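Long-range contact in pyruvate formate-lyase 2 (Archaeoglobus fulgidus, PDB 2F3O), which is a glycyl radical enzyme of unknown function, related to pyruvate formate-lyase and glycerol dehydratase and probably a lyase: residues 153-158 and 267-272. Numbering follows the deposited sequence.
Sequences ISHVAV and ENYEQA. With GOL (glycerol), chain D.
A pocket holding a bound glycerol is lined, at a buried contact, by His155 and Gln271, where residues 153-158, which carry strand 156-157, meet the loop 267-272 that leads into its parallel partner, strand 273-274, inside the pyruvate formate-lyase-like fold. His155 NE2 and glycerol O2 share a nearly straight hydrogen bond of 3.1 Å, while glycerol O3 donates to Gln271 OE1; Glu428, Asn332 and Asp440 also hydrogen-bond the glycerol. The rotation of the imidazole is fixed from its other nitrogen: ND1 of His155 donates to Ile153 O at 2.8 Å, with that oxygen lying in the ring plane. Tyr269 OH comes up at the ring edge, 3.2 Å from His155 CE1, and Gln271 O lies over one face, offset toward the rim, and the same oxygen accepts the backbone N-H of His155. Replacing His155 by alanine would probably leave glycerol O2 and Ile153 O without these partners and open a gap beside Gln271 CB and Ala272 CB. Farther along the contact, a water bridges Ser154 N and Asn268 OD1. The Ser154 hydroxyl, turned beside its own backbone N (chi1 -64°), reaches across to donate to Tyr269 O at 2.7 Å, tilted 25° from the carbonyl plane.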
loop_
_atom_site.group_PDB
_atom_site.type_symbol
_atom_site.label_atom_id
_atom_site.label_comp_id
_atom_site.label_asym_id
_atom_site.label_seq_id
_atom_site.Cartn_x
_atom_site.Cartn_y
_atom_site.Cartn_z
ATOM N N ILE A 153 19.242 -4.715 -20.871
ATOM C CA ILE A 153 19.348 -5.517 -19.648
ATOM C C ILE A 153 19.710 -6.980 -19.862
ATOM O O ILE A 153 20.791 -7.387 -19.459
ATOM C CB ILE A 153 18.104 -5.423 -18.748
ATOM C CG1 ILE A 153 17.689 -3.964 -18.571
ATOM C CG2 ILE A 153 18.370 -6.101 -17.393
ATOM C CD1 ILE A 153 18.689 -3.151 -17.833
ATOM N N SER A 154 18.816 -7.760 -20.471
ATOM C CA SER A 154 19.016 -9.208 -20.644
ATOM C C SER A 154 19.448 -9.924 -19.349
ATOM O O SER A 154 18.876 -9.675 -18.278
ATOM C CB SER A 154 20.017 -9.495 -21.762
ATOM O OG SER A 154 19.547 -9.067 -23.023
ATOM N N HIS A 155 20.462 -10.785 -19.450
ATOM C CA HIS A 155 21.001 -11.515 -18.290
ATOM C C HIS A 155 19.967 -12.174 -17.415
ATOM O O HIS A 155 19.845 -11.830 -16.253
ATOM C CB HIS A 155 21.850 -10.603 -17.406
ATOM C CG HIS A 155 23.067 -10.089 -18.087
ATOM N ND1 HIS A 155 23.031 -9.016 -18.948
ATOM C CD2 HIS A 155 24.349 -10.515 -18.057
ATOM C CE1 HIS A 155 24.244 -8.790 -19.409
ATOM N NE2 HIS A 155 25.058 -9.701 -18.903
ATOM N N VAL A 156 19.201 -13.086 -17.975
ATOM C CA VAL A 156 18.215 -13.789 -17.192
ATOM C C VAL A 156 18.063 -15.162 -17.802
ATOM O O VAL A 156 18.062 -15.293 -19.025
ATOM C CB VAL A 156 16.857 -13.006 -17.141
ATOM C CG1 VAL A 156 16.425 -12.540 -18.512
ATOM C CG2 VAL A 156 15.766 -13.828 -16.467
ATOM N N ALA A 157 18.021 -16.192 -16.971
ATOM C CA ALA A 157 17.559 -17.479 -17.427
ATOM C C ALA A 157 16.024 -17.445 -17.581
ATOM O O ALA A 157 15.286 -17.264 -16.609
ATOM C CB ALA A 157 17.983 -18.566 -16.474
ATOM N N VAL A 158 15.580 -17.606 -18.825
ATOM C CA VAL A 158 14.188 -17.617 -19.243
ATOM C C VAL A 158 13.378 -18.717 -18.585
ATOM O O VAL A 158 13.819 -19.858 -18.502
ATOM C CB VAL A 158 14.161 -17.868 -20.741
ATOM C CG1 VAL A 158 12.753 -17.922 -21.263
ATOM C CG2 VAL A 158 14.966 -16.813 -21.453
ATOM N N GLU A 267 14.661 -9.248 -29.689
ATOM C CA GLU A 267 14.160 -8.187 -28.821
ATOM C C GLU A 267 15.242 -7.693 -27.849
ATOM O O GLU A 267 15.408 -6.497 -27.640
ATOM C CB GLU A 267 12.943 -8.685 -28.045
ATOM C CG GLU A 267 12.490 -7.775 -26.901
ATOM C CD GLU A 267 11.349 -8.362 -26.083
ATOM O OE1 GLU A 267 11.590 -9.287 -25.273
ATOM O OE2 GLU A 267 10.207 -7.890 -26.267
ATOM N N ASN A 268 15.989 -8.626 -27.270
ATOM C CA ASN A 268 16.933 -8.309 -26.202
ATOM C C ASN A 268 18.337 -8.505 -26.665
ATOM O O ASN A 268 18.595 -9.437 -27.438
ATOM C CB ASN A 268 16.705 -9.238 -25.026
ATOM C CG ASN A 268 15.315 -9.155 -24.522
ATOM O OD1 ASN A 268 14.984 -8.265 -23.735
ATOM N ND2 ASN A 268 14.465 -10.063 -24.987
ATOM N N TYR A 269 19.247 -7.672 -26.159
ATOM C CA TYR A 269 20.633 -7.721 -26.604
ATOM C C TYR A 269 21.355 -9.008 -26.183
ATOM O O TYR A 269 20.913 -9.725 -25.292
ATOM C CB TYR A 269 21.384 -6.405 -26.280
ATOM C CG TYR A 269 22.146 -6.370 -24.990
ATOM C CD1 TYR A 269 23.503 -6.075 -24.983
ATOM C CD2 TYR A 269 21.515 -6.629 -23.772
ATOM C CE1 TYR A 269 24.228 -6.039 -23.798
ATOM C CE2 TYR A 269 22.229 -6.614 -22.575
ATOM C CZ TYR A 269 23.591 -6.310 -22.596
ATOM O OH TYR A 269 24.298 -6.303 -21.418
ATOM N N GLU A 270 22.466 -9.275 -26.863
ATOM C CA GLU A 270 23.152 -10.579 -26.946
ATOM C C GLU A 270 23.642 -11.226 -25.666
ATOM O O GLU A 270 24.108 -12.358 -25.711
ATOM C CB GLU A 270 24.381 -10.415 -27.825
ATOM C CG GLU A 270 24.329 -9.157 -28.658
ATOM C CD GLU A 270 25.033 -7.946 -28.034
ATOM O OE1 GLU A 270 26.051 -8.123 -27.317
ATOM O OE2 GLU A 270 24.561 -6.806 -28.280
ATOM N N GLN A 271 23.573 -10.533 -24.534
ATOM C CA GLN A 271 24.227 -11.043 -23.344
ATOM C C GLN A 271 23.355 -11.883 -22.408
ATOM O O GLN A 271 22.405 -11.394 -21.794
ATOM C CB GLN A 271 24.908 -9.916 -22.573
ATOM C CG GLN A 271 25.800 -9.072 -23.422
ATOM C CD GLN A 271 26.913 -9.865 -24.002
ATOM O OE1 GLN A 271 27.616 -10.548 -23.269
ATOM N NE2 GLN A 271 27.094 -9.791 -25.321
ATOM N N ALA A 272 23.700 -13.157 -22.325
ATOM C CA ALA A 272 23.338 -14.002 -21.201
ATOM C C ALA A 272 21.891 -14.416 -21.094
ATOM O O ALA A 272 21.436 -14.722 -20.002
ATOM C CB ALA A 272 23.836 -13.423 -19.891
HETATM C C1 GOL D . 27.685 -12.598 -18.354
HETATM O O1 GOL D . 27.401 -11.746 -17.281
HETATM C C2 GOL D . 28.387 -11.815 -19.440
HETATM O O2 GOL D . 28.008 -10.450 -19.470
HETATM C C3 GOL D . 28.023 -12.528 -20.721
HETATM O O3 GOL D . 29.067 -12.321 -21.631
HETATM O O HOH W 1 23.238 -5.189 -19.324
HETATM O O HOH W 2 16.169 -7.114 -21.402
#